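Local coordinates for protein NAD-dependent dehydrogenase (Rhizobium meliloti, PDB 4Z0P) that reduces glyoxylate and hydroxypyruvate with NADPH as the hydride donor, as a member of the D-isomer specific 2-hydroxyacid dehydrogenase family, at residues 89-95 with 310-316; 107-112 with 158-164; 142-148 with 164-170. All coordinates share one frame; numbering follows the deposited sequence.

Interaction 1. Residues 89-95 with 310-316; sequences VPLVRFV and LEHVVDK. With NDP (NADPH dihydro-nicotinamide-adenine-dinucleotide phosphate), chain H.
At the edge of the five-stranded parallel sheet, strand 91-92 is joined by the loop that follows helix 290-305, through a single backbone bridge between Val92 and Val313 beside the NADPH pocket. Val314 N donates to Leu91 O at 2.9 Å, almost straight at the hydrogen (170°), and Arg93 N donates to His312 O at the same length. In the modelled one of two Val314 conformers, Leu91 CD2 lies against Val314 CG2, while the other methyl, CG1, rests on Arg93 CD. Leu310 comes in across Pro90, its CD1 methyl meeting the ring at CB. Val95 stands over the imidazole of His312, with CB 3.7 Å from the ring centroid and 9° off the normal, a CH-pi contact on the face; Glu311 CB lies near the rim of the opposite face. Lys316, in one of its two conformers, reaches back along the strand through a bend at its last torsion, which brings NZ within 2.7 Å of Val89 O, above the carbonyl plane. One water accepts from Leu91 N and donates to Val314 O, bridging the two backbones, and in that conformer also accepts from Lys316 NZ. Arg93 puts CG between its backbone N and carbonyl carbon (chi1 76°), then runs extended to the cofactor, where NH1 meets O2N of NADPH at 2.8 Å and NH2 makes a longer bond to the same oxygen. Val95 CG2 lies over the centre of one guanidinium face and phosphate oxygen O1A above the rim of the other; NH1 also bonds to O of Ala75, a residue of the oxalate pocket. Gripped at its backbone by His312 and flanked by Val95, the arginine presents a fixed positive group that would offset the charge of the cofactor's diphosphate.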
loop_
_atom_site.group_PDB
_atom_site.type_symbol
_atom_site.label_atom_id
_atom_site.label_comp_id
_atom_site.label_asym_id
_atom_site.label_seq_id
_atom_site.Cartn_x
_atom_site.Cartn_y
_atom_site.Cartn_z
ATOM N N VAL A 89 -25.953 24.909 19.032
ATOM C CA VAL A 89 -24.836 24.850 19.958
ATOM C C VAL A 89 -23.667 24.265 19.151
ATOM O O VAL A 89 -23.896 23.745 18.056
ATOM C CB VAL A 89 -25.163 23.959 21.192
ATOM C CG1 VAL A 89 -26.363 24.467 21.948
ATOM C CG2 VAL A 89 -25.388 22.498 20.786
ATOM N N PRO A 90 -22.440 24.319 19.681
ATOM C CA PRO A 90 -21.316 23.827 18.895
ATOM C C PRO A 90 -21.436 22.356 18.532
ATOM O O PRO A 90 -21.846 21.546 19.368
ATOM C CB PRO A 90 -20.105 24.022 19.806
ATOM C CG PRO A 90 -20.514 25.103 20.754
ATOM C CD PRO A 90 -21.991 24.963 20.935
ATOM N N LEU A 91 -21.124 22.069 17.273
ATOM C CA LEU A 91 -21.006 20.717 16.765
ATOM C C LEU A 91 -19.529 20.442 16.520
ATOM O O LEU A 91 -18.894 21.127 15.696
ATOM C CB LEU A 91 -21.805 20.560 15.472
ATOM C CG LEU A 91 -21.612 19.266 14.678
ATOM C CD1 LEU A 91 -22.071 18.069 15.491
ATOM C CD2 LEU A 91 -22.426 19.354 13.389
ATOM N N VAL A 92 -18.998 19.445 17.228
ATOM C CA VAL A 92 -17.581 19.118 17.216
ATOM C C VAL A 92 -17.390 17.863 16.381
ATOM O O VAL A 92 -17.994 16.835 16.693
ATOM C CB VAL A 92 -17.055 18.856 18.646
ATOM C CG1 VAL A 92 -15.610 18.365 18.625
ATOM C CG2 VAL A 92 -17.166 20.122 19.488
ATOM N N ARG A 93 -16.542 17.922 15.347
ATOM C CA ARG A 93 -16.286 16.726 14.522
ATOM C C ARG A 93 -15.119 15.925 15.093
ATOM O O ARG A 93 -14.342 16.419 15.898
ATOM C CB ARG A 93 -16.036 17.123 13.052
ATOM C CG ARG A 93 -14.661 17.716 12.780
ATOM C CD ARG A 93 -14.631 18.489 11.472
ATOM N NE ARG A 93 -13.269 18.775 11.063
ATOM C CZ ARG A 93 -12.520 17.972 10.309
ATOM N NH1 ARG A 93 -12.976 16.806 9.862
ATOM N NH2 ARG A 93 -11.293 18.333 10.017
ATOM N N PHE A 94 -14.979 14.673 14.663
ATOM C CA PHE A 94 -13.877 13.824 15.121
ATOM C C PHE A 94 -12.638 14.033 14.259
ATOM O O PHE A 94 -12.677 13.880 13.043
ATOM C CB PHE A 94 -14.311 12.358 15.072
ATOM C CG PHE A 94 -13.354 11.362 15.695
ATOM C CD1 PHE A 94 -12.628 11.636 16.852
ATOM C CD2 PHE A 94 -13.205 10.101 15.112
ATOM C CE1 PHE A 94 -11.772 10.699 17.402
ATOM C CE2 PHE A 94 -12.354 9.158 15.678
ATOM C CZ PHE A 94 -11.637 9.460 16.811
ATOM N N VAL A 95 -11.557 14.450 14.912
ATOM C CA VAL A 95 -10.258 14.601 14.290
ATOM C C VAL A 95 -9.300 13.915 15.253
ATOM O O VAL A 95 -9.293 14.247 16.431
ATOM C CB VAL A 95 -9.884 16.085 14.146
ATOM C CG1 VAL A 95 -8.455 16.245 13.634
ATOM C CG2 VAL A 95 -10.837 16.782 13.181
ATOM N N LEU A 310 -13.745 25.110 22.423
ATOM C CA LEU A 310 -13.798 23.800 21.788
ATOM C C LEU A 310 -12.943 23.794 20.532
ATOM O O LEU A 310 -12.817 24.810 19.849
ATOM C CB LEU A 310 -15.244 23.434 21.429
ATOM C CG LEU A 310 -16.168 23.157 22.613
ATOM C CD1 LEU A 310 -17.623 23.262 22.177
ATOM C CD2 LEU A 310 -15.891 21.774 23.184
ATOM N N GLU A 311 -12.373 22.638 20.228
ATOM C CA GLU A 311 -11.583 22.428 19.009
ATOM C C GLU A 311 -12.400 21.626 18.007
ATOM O O GLU A 311 -13.281 20.865 18.395
ATOM C CB GLU A 311 -10.288 21.695 19.356
ATOM C CG GLU A 311 -9.380 22.530 20.254
ATOM C CD GLU A 311 -8.307 21.732 20.974
ATOM O OE1 GLU A 311 -8.514 20.549 21.306
ATOM O OE2 GLU A 311 -7.244 22.315 21.236
ATOM N N HIS A 312 -12.112 21.820 16.715
ATOM C CA HIS A 312 -12.745 21.058 15.636
ATOM C C HIS A 312 -14.241 21.320 15.536
ATOM O O HIS A 312 -15.013 20.422 15.232
ATOM C CB HIS A 312 -12.477 19.547 15.766
ATOM C CG HIS A 312 -11.074 19.221 16.163
ATOM N ND1 HIS A 312 -9.991 19.601 15.412
ATOM C CD2 HIS A 312 -10.577 18.598 17.256
ATOM C CE1 HIS A 312 -8.881 19.212 16.012
ATOM N NE2 HIS A 312 -9.210 18.594 17.130
ATOM N N VAL A 313 -14.623 22.577 15.738
ATOM C CA VAL A 313 -16.022 22.968 15.646
ATOM C C VAL A 313 -16.369 23.254 14.186
ATOM O O VAL A 313 -15.696 24.028 13.524
ATOM C CB VAL A 313 -16.291 24.213 16.503
ATOM C CG1 VAL A 313 -17.740 24.683 16.378
ATOM C CG2 VAL A 313 -15.954 23.919 17.959
ATOM N N VAL A 314 -17.467 22.678 13.727
ATOM C CA VAL A 314 -17.850 22.883 12.340
ATOM C C VAL A 314 -18.624 24.174 12.116
ATOM O O VAL A 314 -19.291 24.711 13.008
ATOM C CB VAL A 314 -18.604 21.682 11.746
ATOM C CG1 VAL A 314 -17.810 20.408 11.996
ATOM C CG2 VAL A 314 -20.016 21.580 12.286
ATOM N N ASP A 315 -18.475 24.682 10.890
ATOM C CA ASP A 315 -19.227 25.832 10.381
ATOM C C ASP A 315 -20.483 25.241 9.754
ATOM O O ASP A 315 -20.411 24.614 8.700
ATOM C CB ASP A 315 -18.386 26.544 9.322
ATOM C CG ASP A 315 -19.095 27.733 8.695
ATOM O OD1 ASP A 315 -20.336 27.808 8.733
ATOM O OD2 ASP A 315 -18.390 28.582 8.119
ATOM N N LYS A 316 -21.632 25.399 10.406
ATOM C CA LYS A 316 -22.870 24.738 9.957
ATOM C C LYS A 316 -23.394 25.269 8.620
ATOM O O LYS A 316 -24.086 24.562 7.891
ATOM C CB LYS A 316 -23.970 24.851 11.022
ATOM C CG LYS A 316 -23.675 24.086 12.304
ATOM C CD LYS A 316 -24.924 23.943 13.156
ATOM C CE LYS A 316 -24.608 23.383 14.532
ATOM N NZ LYS A 316 -23.982 24.402 15.418
HETATM P PA NDP H . -11.206 18.860 6.518
HETATM O O1A NDP H . -12.316 19.830 6.890
HETATM O O2A NDP H . -9.964 18.885 7.344
HETATM O O5B NDP H . -10.826 19.179 5.014
HETATM C C5B NDP H . -11.770 19.439 3.997
HETATM C C4B NDP H . -11.027 19.938 2.788
HETATM O O4B NDP H . -11.973 20.032 1.726
HETATM C C3B NDP H . -10.420 21.330 2.955
HETATM O O3B NDP H . -9.182 21.348 2.254
HETATM C C2B NDP H . -11.432 22.228 2.278
HETATM O O2B NDP H . -10.906 23.426 1.742
HETATM C C1B NDP H . -11.867 21.324 1.154
HETATM N N9A NDP H . -13.153 21.786 0.605
HETATM C C8A NDP H . -14.379 21.804 1.165
HETATM N N7A NDP H . -15.313 22.289 0.379
HETATM C C5A NDP H . -14.643 22.606 -0.768
HETATM C C6A NDP H . -15.049 23.183 -1.988
HETATM N N6A NDP H . -16.333 23.526 -2.243
HETATM N N1A NDP H . -14.110 23.378 -2.956
HETATM C C2A NDP H . -12.838 23.035 -2.702
HETATM N N3A NDP H . -12.339 22.494 -1.586
HETATM C C4A NDP H . -13.306 22.293 -0.653
HETATM O O3 NDP H . -11.933 17.418 6.489
HETATM P PN NDP H . -11.122 16.030 6.710
HETATM O O1N NDP H . -9.898 16.005 5.858
HETATM O O2N NDP H . -10.998 15.731 8.162
HETATM O O5D NDP H . -12.247 15.037 6.178
HETATM C C5D NDP H . -12.645 15.106 4.824
HETATM C C4D NDP H . -13.875 14.243 4.580
HETATM O O4D NDP H . -13.514 12.861 4.534
HETATM C C3D NDP H . -14.955 14.273 5.652
HETATM O O3D NDP H . -15.778 15.449 5.518
HETATM C C2D NDP H . -15.747 12.997 5.448
HETATM O O2D NDP H . -16.846 13.224 4.546
HETATM C C1D NDP H . -14.693 12.102 4.747
HETATM N N1N NDP H . -14.357 10.907 5.524
HETATM C C2N NDP H . -14.631 9.635 5.034
HETATM C C3N NDP H . -14.308 8.511 5.732
HETATM C C7N NDP H . -14.449 7.128 5.168
HETATM O O7N NDP H . -14.395 6.168 5.962
HETATM N N7N NDP H . -14.643 6.957 3.878
HETATM C C4N NDP H . -13.705 8.644 7.081
HETATM C C5N NDP H . -13.466 10.037 7.533
HETATM C C6N NDP H . -13.757 11.081 6.780
HETATM P P2B NDP H . -10.480 24.650 2.698
HETATM O O1X NDP H . -9.216 24.169 3.361
HETATM O O2X NDP H . -10.243 25.760 1.690
HETATM O O3X NDP H . -11.609 24.888 3.630
HETATM O O HOH W 1 -20.903 24.268 15.254
#

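Interaction 2. Residues 107-112 with 158-164; sequences VMMQCL and KLAAMGF
Met108 and Leu159 run antiparallel alongside one another where helix 97-115 meets the end of helix 150-161, and Met108 contributes the largest share of the contact. Its CG is anti to the backbone N (chi1 180°), and two bends at chi2 and chi3 fold the terminal methyl onto the other helix. There CE lies 3.4 Å from Lys158 O and equally close to Met162 CG, a tight carbon pair; the two methionine chains lie roughly perpendicular. Leu159 spreads its branches across two turns of the facing helix: CD1 meets Val107 CG1 at 4.0 Å, and CD2 packs on both CB and SG of Cys111. The ring of Phe164 comes in beyond the helix end, with Met108 SD at its edge, near the ring plane. Cys111 SG sits above its face, 5.2 Å from the centroid and 16° off the normal, a distant sulfur-aromatic contact, while Cys111 CB touches Phe164 CZ at 3.7 Å. Leu112 CD2 reaches the same end of the ring obliquely. Gly163, with positive phi, closes helix 150-161 in a Schellman motif and turns the chain so that Phe164 folds back. Leu112 and Met108 also pack on Met108 and Leu112 of the second subunit. This buried, apolar helix-helix packing joins the helix of the Rossmann-type beta-alpha-beta unit to helix 97-115, which also packs against the second subunit.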
loop_
_atom_site.group_PDB
_atom_site.type_symbol
_atom_site.label_atom_id
_atom_site.label_comp_id
_atom_site.label_asym_id
_atom_site.label_seq_id
_atom_site.Cartn_x
_atom_site.Cartn_y
_atom_site.Cartn_z
ATOM N N VAL A 107 -5.845 4.979 1.367
ATOM C CA VAL A 107 -5.454 5.728 0.168
ATOM C C VAL A 107 -4.176 5.127 -0.435
ATOM O O VAL A 107 -4.099 4.890 -1.632
ATOM C CB VAL A 107 -5.283 7.238 0.457
ATOM C CG1 VAL A 107 -4.724 7.978 -0.752
ATOM C CG2 VAL A 107 -6.618 7.851 0.866
ATOM N N MET A 108 -3.191 4.871 0.409
ATOM C CA MET A 108 -1.943 4.250 -0.049
ATOM C C MET A 108 -2.236 2.905 -0.685
ATOM O O MET A 108 -1.685 2.589 -1.752
ATOM C CB MET A 108 -0.994 4.061 1.135
ATOM C CG MET A 108 0.354 3.410 0.783
ATOM S SD MET A 108 1.365 4.418 -0.339
ATOM C CE MET A 108 1.714 5.792 0.765
ATOM N N MET A 109 -3.097 2.104 -0.055
ATOM C CA MET A 109 -3.418 0.788 -0.627
ATOM C C MET A 109 -4.012 0.925 -2.024
ATOM O O MET A 109 -3.627 0.188 -2.937
ATOM C CB MET A 109 -4.356 0.003 0.268
ATOM C CG MET A 109 -4.559 -1.411 -0.225
ATOM S SD MET A 109 -5.472 -2.421 0.977
ATOM C CE MET A 109 -7.010 -1.639 0.857
ATOM N N GLN A 110 -4.947 1.862 -2.202
ATOM C CA GLN A 110 -5.564 1.996 -3.527
ATOM C C GLN A 110 -4.543 2.454 -4.557
ATOM O O GLN A 110 -4.519 1.962 -5.686
ATOM C CB GLN A 110 -6.703 3.007 -3.536
ATOM C CG GLN A 110 -7.784 2.781 -2.504
ATOM C CD GLN A 110 -8.189 1.344 -2.344
ATOM O OE1 GLN A 110 -8.481 0.645 -3.321
ATOM N NE2 GLN A 110 -8.211 0.877 -1.096
ATOM N N CYS A 111 -3.730 3.443 -4.198
ATOM C CA CYS A 111 -2.736 3.929 -5.168
ATOM C C CYS A 111 -1.758 2.796 -5.559
ATOM O O CYS A 111 -1.359 2.705 -6.718
ATOM C CB CYS A 111 -1.986 5.151 -4.638
ATOM S SG CYS A 111 -3.086 6.610 -4.534
ATOM N N LEU A 112 -1.359 1.953 -4.605
ATOM C CA LEU A 112 -0.492 0.827 -4.922
ATOM C C LEU A 112 -1.184 -0.257 -5.732
ATOM O O LEU A 112 -0.582 -0.785 -6.704
ATOM C CB LEU A 112 0.153 0.256 -3.665
ATOM C CG LEU A 112 1.148 1.177 -2.966
ATOM C CD1 LEU A 112 1.561 0.600 -1.613
ATOM C CD2 LEU A 112 2.365 1.493 -3.823
ATOM N N LYS A 158 2.315 11.108 2.860
ATOM C CA LYS A 158 2.671 9.694 2.826
ATOM C C LYS A 158 2.869 9.148 1.424
ATOM O O LYS A 158 3.798 8.387 1.185
ATOM C CB LYS A 158 1.686 8.873 3.648
ATOM C CG LYS A 158 1.939 9.076 5.137
ATOM C CD LYS A 158 0.840 8.604 6.019
ATOM C CE LYS A 158 1.199 8.652 7.484
ATOM N NZ LYS A 158 0.059 8.340 8.351
ATOM N N LEU A 159 1.993 9.527 0.498
ATOM C CA LEU A 159 2.169 9.121 -0.886
ATOM C C LEU A 159 3.485 9.634 -1.454
ATOM O O LEU A 159 4.203 8.885 -2.127
ATOM C CB LEU A 159 1.006 9.601 -1.733
ATOM C CG LEU A 159 -0.300 8.904 -1.492
ATOM C CD1 LEU A 159 -1.440 9.756 -2.054
ATOM C CD2 LEU A 159 -0.325 7.503 -2.096
ATOM N N ALA A 160 3.815 10.884 -1.169
ATOM C CA ALA A 160 5.074 11.467 -1.657
ATOM C C ALA A 160 6.272 10.691 -1.104
ATOM O O ALA A 160 7.234 10.412 -1.843
ATOM C CB ALA A 160 5.182 12.952 -1.288
ATOM N N ALA A 161 6.200 10.299 0.168
ATOM C CA ALA A 161 7.295 9.550 0.797
ATOM C C ALA A 161 7.502 8.176 0.179
ATOM O O ALA A 161 8.625 7.638 0.216
ATOM C CB ALA A 161 7.098 9.435 2.311
ATOM N N MET A 162 6.448 7.605 -0.375
ATOM C CA MET A 162 6.546 6.313 -1.059
ATOM C C MET A 162 6.985 6.429 -2.513
ATOM O O MET A 162 7.202 5.408 -3.171
ATOM C CB MET A 162 5.220 5.566 -0.966
ATOM C CG MET A 162 4.999 4.869 0.375
ATOM S SD MET A 162 6.167 3.562 0.701
ATOM C CE MET A 162 5.794 2.427 -0.645
ATOM N N GLY A 163 7.099 7.657 -3.014
ATOM C CA GLY A 163 7.675 7.939 -4.329
ATOM C C GLY A 163 6.716 8.545 -5.345
ATOM O O GLY A 163 7.155 8.967 -6.409
ATOM N N PHE A 164 5.405 8.581 -5.065
ATOM C CA PHE A 164 4.479 9.206 -5.999
ATOM C C PHE A 164 4.762 10.691 -6.165
ATOM O O PHE A 164 5.223 11.365 -5.242
ATOM C CB PHE A 164 3.027 9.042 -5.544
ATOM C CG PHE A 164 2.502 7.631 -5.649
ATOM C CD1 PHE A 164 2.025 7.159 -6.857
ATOM C CD2 PHE A 164 2.461 6.794 -4.532
ATOM C CE1 PHE A 164 1.547 5.859 -6.980
ATOM C CE2 PHE A 164 1.976 5.492 -4.650
ATOM C CZ PHE A 164 1.514 5.027 -5.869
#

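Interaction 3. Residues 142-148 with 164-170; sequences TVGIMGM and FKVIGWS. With NDP (NADPH dihydro-nicotinamide-adenine-dinucleotide phosphate), chain H.
Val143 N bonds to Lys165 O at 2.8 Å, the first of five backbone hydrogen bonds that zip strand 142-146 to strand 165-169 in parallel. Val143 O then accepts from Ile167 N, Ile145 N donates to Ile167 O, Ile145 O accepts from Trp169 N, and Gly147 N closes the series on Trp169 O at 2.8 Å (170°). Beyond the strand, Met148 N makes a weak bond to ribose oxygen O3B of NADPH at 3.0 Å. On the sheet face bearing Thr142, Ile167 and Trp169, Met146 meets the indole at a slant in a Met-aromatic contact, its CE 3.6 Å from Trp169 CZ3. With CG anti to its own N (chi1 177°), Trp169 swings the indole toward the adenine, and CH2 at its far rim comes 3.4 Å from C2A of NADPH. Val143, Ile145 and Val166 turn to the other face, where Val143 CG2 touches Phe164 CD1 at 3.6 Å and helix 150-161 covers them. Met148, in one of two conformers, brings SD to 3.9 Å from Gly168 CA. Two parallel strands joined by a helix, with Gly147 opening a GxGxxG-like turn at the cofactor, form the beta-alpha-beta unit of a Rossmann-type nucleotide-binding domain.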
loop_
_atom_site.group_PDB
_atom_site.type_symbol
_atom_site.label_atom_id
_atom_site.label_comp_id
_atom_site.label_asym_id
_atom_site.label_seq_id
_atom_site.Cartn_x
_atom_site.Cartn_y
_atom_site.Cartn_z
ATOM N N THR A 142 1.328 10.748 -11.240
ATOM C CA THR A 142 0.918 11.903 -10.445
ATOM C C THR A 142 -0.418 11.598 -9.782
ATOM O O THR A 142 -1.427 11.333 -10.467
ATOM C CB THR A 142 0.820 13.179 -11.296
ATOM O OG1 THR A 142 2.132 13.515 -11.783
ATOM C CG2 THR A 142 0.316 14.326 -10.448
ATOM N N VAL A 143 -0.407 11.600 -8.459
ATOM C CA VAL A 143 -1.639 11.483 -7.658
ATOM C C VAL A 143 -2.097 12.889 -7.340
ATOM O O VAL A 143 -1.325 13.705 -6.809
ATOM C CB VAL A 143 -1.426 10.702 -6.354
ATOM C CG1 VAL A 143 -2.740 10.578 -5.581
ATOM C CG2 VAL A 143 -0.829 9.320 -6.635
ATOM N N GLY A 144 -3.344 13.175 -7.666
ATOM C CA GLY A 144 -3.919 14.485 -7.406
ATOM C C GLY A 144 -5.016 14.322 -6.377
ATOM O O GLY A 144 -5.949 13.568 -6.615
ATOM N N ILE A 145 -4.911 15.028 -5.253
ATOM C CA ILE A 145 -5.876 14.895 -4.169
ATOM C C ILE A 145 -6.752 16.125 -4.104
ATOM O O ILE A 145 -6.239 17.243 -3.982
ATOM C CB ILE A 145 -5.174 14.692 -2.813
ATOM C CG1 ILE A 145 -4.323 13.411 -2.854
ATOM C CG2 ILE A 145 -6.215 14.601 -1.699
ATOM C CD1 ILE A 145 -3.326 13.324 -1.733
ATOM N N MET A 146 -8.070 15.917 -4.245
ATOM C CA MET A 146 -9.063 16.971 -4.042
ATOM C C MET A 146 -9.531 16.918 -2.584
ATOM O O MET A 146 -10.151 15.940 -2.153
ATOM C CB MET A 146 -10.218 16.846 -5.015
ATOM C CG MET A 146 -9.822 17.217 -6.433
ATOM S SD MET A 146 -11.024 16.915 -7.725
ATOM C CE MET A 146 -12.300 18.057 -7.294
ATOM N N GLY A 147 -9.234 18.001 -1.852
ATOM C CA GLY A 147 -9.441 18.101 -0.404
ATOM C C GLY A 147 -8.112 18.038 0.308
ATOM O O GLY A 147 -7.508 16.973 0.382
ATOM N N MET A 148 -7.638 19.177 0.796
ATOM C CA MET A 148 -6.316 19.332 1.417
ATOM C C MET A 148 -6.468 19.662 2.896
ATOM O O MET A 148 -5.827 20.588 3.406
ATOM C CB MET A 148 -5.547 20.468 0.727
ATOM C CG MET A 148 -4.928 20.089 -0.597
ATOM S SD MET A 148 -3.455 19.094 -0.324
ATOM C CE MET A 148 -4.090 17.440 -0.563
ATOM N N PHE A 164 5.405 8.581 -5.065
ATOM C CA PHE A 164 4.479 9.206 -5.999
ATOM C C PHE A 164 4.762 10.691 -6.165
ATOM O O PHE A 164 5.223 11.365 -5.242
ATOM C CB PHE A 164 3.027 9.042 -5.544
ATOM C CG PHE A 164 2.502 7.631 -5.649
ATOM C CD1 PHE A 164 2.025 7.159 -6.857
ATOM C CD2 PHE A 164 2.461 6.794 -4.532
ATOM C CE1 PHE A 164 1.547 5.859 -6.980
ATOM C CE2 PHE A 164 1.976 5.492 -4.650
ATOM C CZ PHE A 164 1.514 5.027 -5.869
ATOM N N LYS A 165 4.498 11.202 -7.364
ATOM C CA LYS A 165 4.366 12.645 -7.540
ATOM C C LYS A 165 3.002 13.001 -7.010
ATOM O O LYS A 165 2.018 12.355 -7.376
ATOM C CB LYS A 165 4.515 13.016 -9.021
ATOM C CG LYS A 165 4.344 14.498 -9.308
ATOM C CD LYS A 165 5.641 15.273 -9.125
ATOM C CE LYS A 165 5.437 16.750 -9.419
ATOM N NZ LYS A 165 4.550 17.395 -8.416
ATOM N N VAL A 166 2.910 14.037 -6.193
ATOM C CA VAL A 166 1.636 14.374 -5.560
ATOM C C VAL A 166 1.353 15.839 -5.718
ATOM O O VAL A 166 2.223 16.674 -5.480
ATOM C CB VAL A 166 1.634 14.006 -4.054
ATOM C CG1 VAL A 166 0.266 14.286 -3.465
ATOM C CG2 VAL A 166 1.998 12.548 -3.836
ATOM N N ILE A 167 0.123 16.142 -6.101
ATOM C CA ILE A 167 -0.371 17.508 -6.104
ATOM C C ILE A 167 -1.727 17.541 -5.400
ATOM O O ILE A 167 -2.417 16.536 -5.332
ATOM C CB ILE A 167 -0.473 18.090 -7.538
ATOM C CG1 ILE A 167 -1.417 17.254 -8.433
ATOM C CG2 ILE A 167 0.908 18.174 -8.154
ATOM C CD1 ILE A 167 -1.568 17.757 -9.853
ATOM N N GLY A 168 -2.117 18.732 -4.955
ATOM C CA GLY A 168 -3.353 18.901 -4.185
ATOM C C GLY A 168 -4.205 20.056 -4.668
ATOM O O GLY A 168 -3.693 21.017 -5.239
ATOM N N TRP A 169 -5.506 19.949 -4.396
ATOM C CA TRP A 169 -6.463 20.999 -4.735
ATOM C C TRP A 169 -7.442 21.194 -3.598
ATOM O O TRP A 169 -7.900 20.232 -2.979
ATOM C CB TRP A 169 -7.202 20.634 -6.021
ATOM C CG TRP A 169 -8.255 21.605 -6.438
ATOM C CD1 TRP A 169 -8.086 22.716 -7.219
ATOM C CD2 TRP A 169 -9.655 21.559 -6.113
ATOM N NE1 TRP A 169 -9.293 23.356 -7.409
ATOM C CE2 TRP A 169 -10.264 22.675 -6.722
ATOM C CE3 TRP A 169 -10.450 20.688 -5.361
ATOM C CZ2 TRP A 169 -11.653 22.920 -6.638
ATOM C CZ3 TRP A 169 -11.819 20.942 -5.257
ATOM C CH2 TRP A 169 -12.405 22.051 -5.884
ATOM N N SER A 170 -7.763 22.460 -3.327
ATOM C CA SER A 170 -8.837 22.789 -2.378
ATOM C C SER A 170 -9.275 24.201 -2.674
ATOM O O SER A 170 -8.757 24.830 -3.604
ATOM C CB SER A 170 -8.369 22.608 -0.928
ATOM O OG SER A 170 -7.223 23.403 -0.661
HETATM P PA NDP H . -11.206 18.860 6.518
HETATM O O1A NDP H . -12.316 19.830 6.890
HETATM O O2A NDP H . -9.964 18.885 7.344
HETATM O O5B NDP H . -10.826 19.179 5.014
HETATM C C5B NDP H . -11.770 19.439 3.997
HETATM C C4B NDP H . -11.027 19.938 2.788
HETATM O O4B NDP H . -11.973 20.032 1.726
HETATM C C3B NDP H . -10.420 21.330 2.955
HETATM O O3B NDP H . -9.182 21.348 2.254
HETATM C C2B NDP H . -11.432 22.228 2.278
HETATM O O2B NDP H . -10.906 23.426 1.742
HETATM C C1B NDP H . -11.867 21.324 1.154
HETATM N N9A NDP H . -13.153 21.786 0.605
HETATM C C8A NDP H . -14.379 21.804 1.165
HETATM N N7A NDP H . -15.313 22.289 0.379
HETATM C C5A NDP H . -14.643 22.606 -0.768
HETATM C C6A NDP H . -15.049 23.183 -1.988
HETATM N N6A NDP H . -16.333 23.526 -2.243
HETATM N N1A NDP H . -14.110 23.378 -2.956
HETATM C C2A NDP H . -12.838 23.035 -2.702
HETATM N N3A NDP H . -12.339 22.494 -1.586
HETATM C C4A NDP H . -13.306 22.293 -0.653
HETATM O O3 NDP H . -11.933 17.418 6.489
HETATM P PN NDP H . -11.122 16.030 6.710
HETATM O O1N NDP H . -9.898 16.005 5.858
HETATM O O2N NDP H . -10.998 15.731 8.162
HETATM O O5D NDP H . -12.247 15.037 6.178
HETATM C C5D NDP H . -12.645 15.106 4.824
HETATM C C4D NDP H . -13.875 14.243 4.580
HETATM O O4D NDP H . -13.514 12.861 4.534
HETATM C C3D NDP H . -14.955 14.273 5.652
HETATM O O3D NDP H . -15.778 15.449 5.518
HETATM C C2D NDP H . -15.747 12.997 5.448
HETATM O O2D NDP H . -16.846 13.224 4.546
HETATM C C1D NDP H . -14.693 12.102 4.747
HETATM N N1N NDP H . -14.357 10.907 5.524
HETATM C C2N NDP H . -14.631 9.635 5.034
HETATM C C3N NDP H . -14.308 8.511 5.732
HETATM C C7N NDP H . -14.449 7.128 5.168
HETATM O O7N NDP H . -14.395 6.168 5.962
HETATM N N7N NDP H . -14.643 6.957 3.878
HETATM C C4N NDP H . -13.705 8.644 7.081
HETATM C C5N NDP H . -13.466 10.037 7.533
HETATM C C6N NDP H . -13.757 11.081 6.780
HETATM P P2B NDP H . -10.480 24.650 2.698
HETATM O O1X NDP H . -9.216 24.169 3.361
HETATM O O2X NDP H . -10.243 25.760 1.690
HETATM O O3X NDP H . -11.609 24.888 3.630
#

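Overall arrangement
Interactions 2 and 3 are buried, share Phe164 and hold one beta-alpha-beta unit: the strands pair in interaction 3, and the connecting helix, lying on their Val143 and Val166 face through Leu159, is flanked in interaction 2 by helix 97-115, which shares that face. Their chemistry differs accordingly, backbone hydrogen bonds within the sheet against apolar side chains between helices, the latter reaching the second subunit. Interaction 1 is only partly buried and lies at the edge of the other sheet, its centre about 26 Å from that of interaction 3; it mixes backbone bonds, water and a lysine. Interactions 1 and 3 both touch NADPH, at the diphosphate and at the adenosine end respectively.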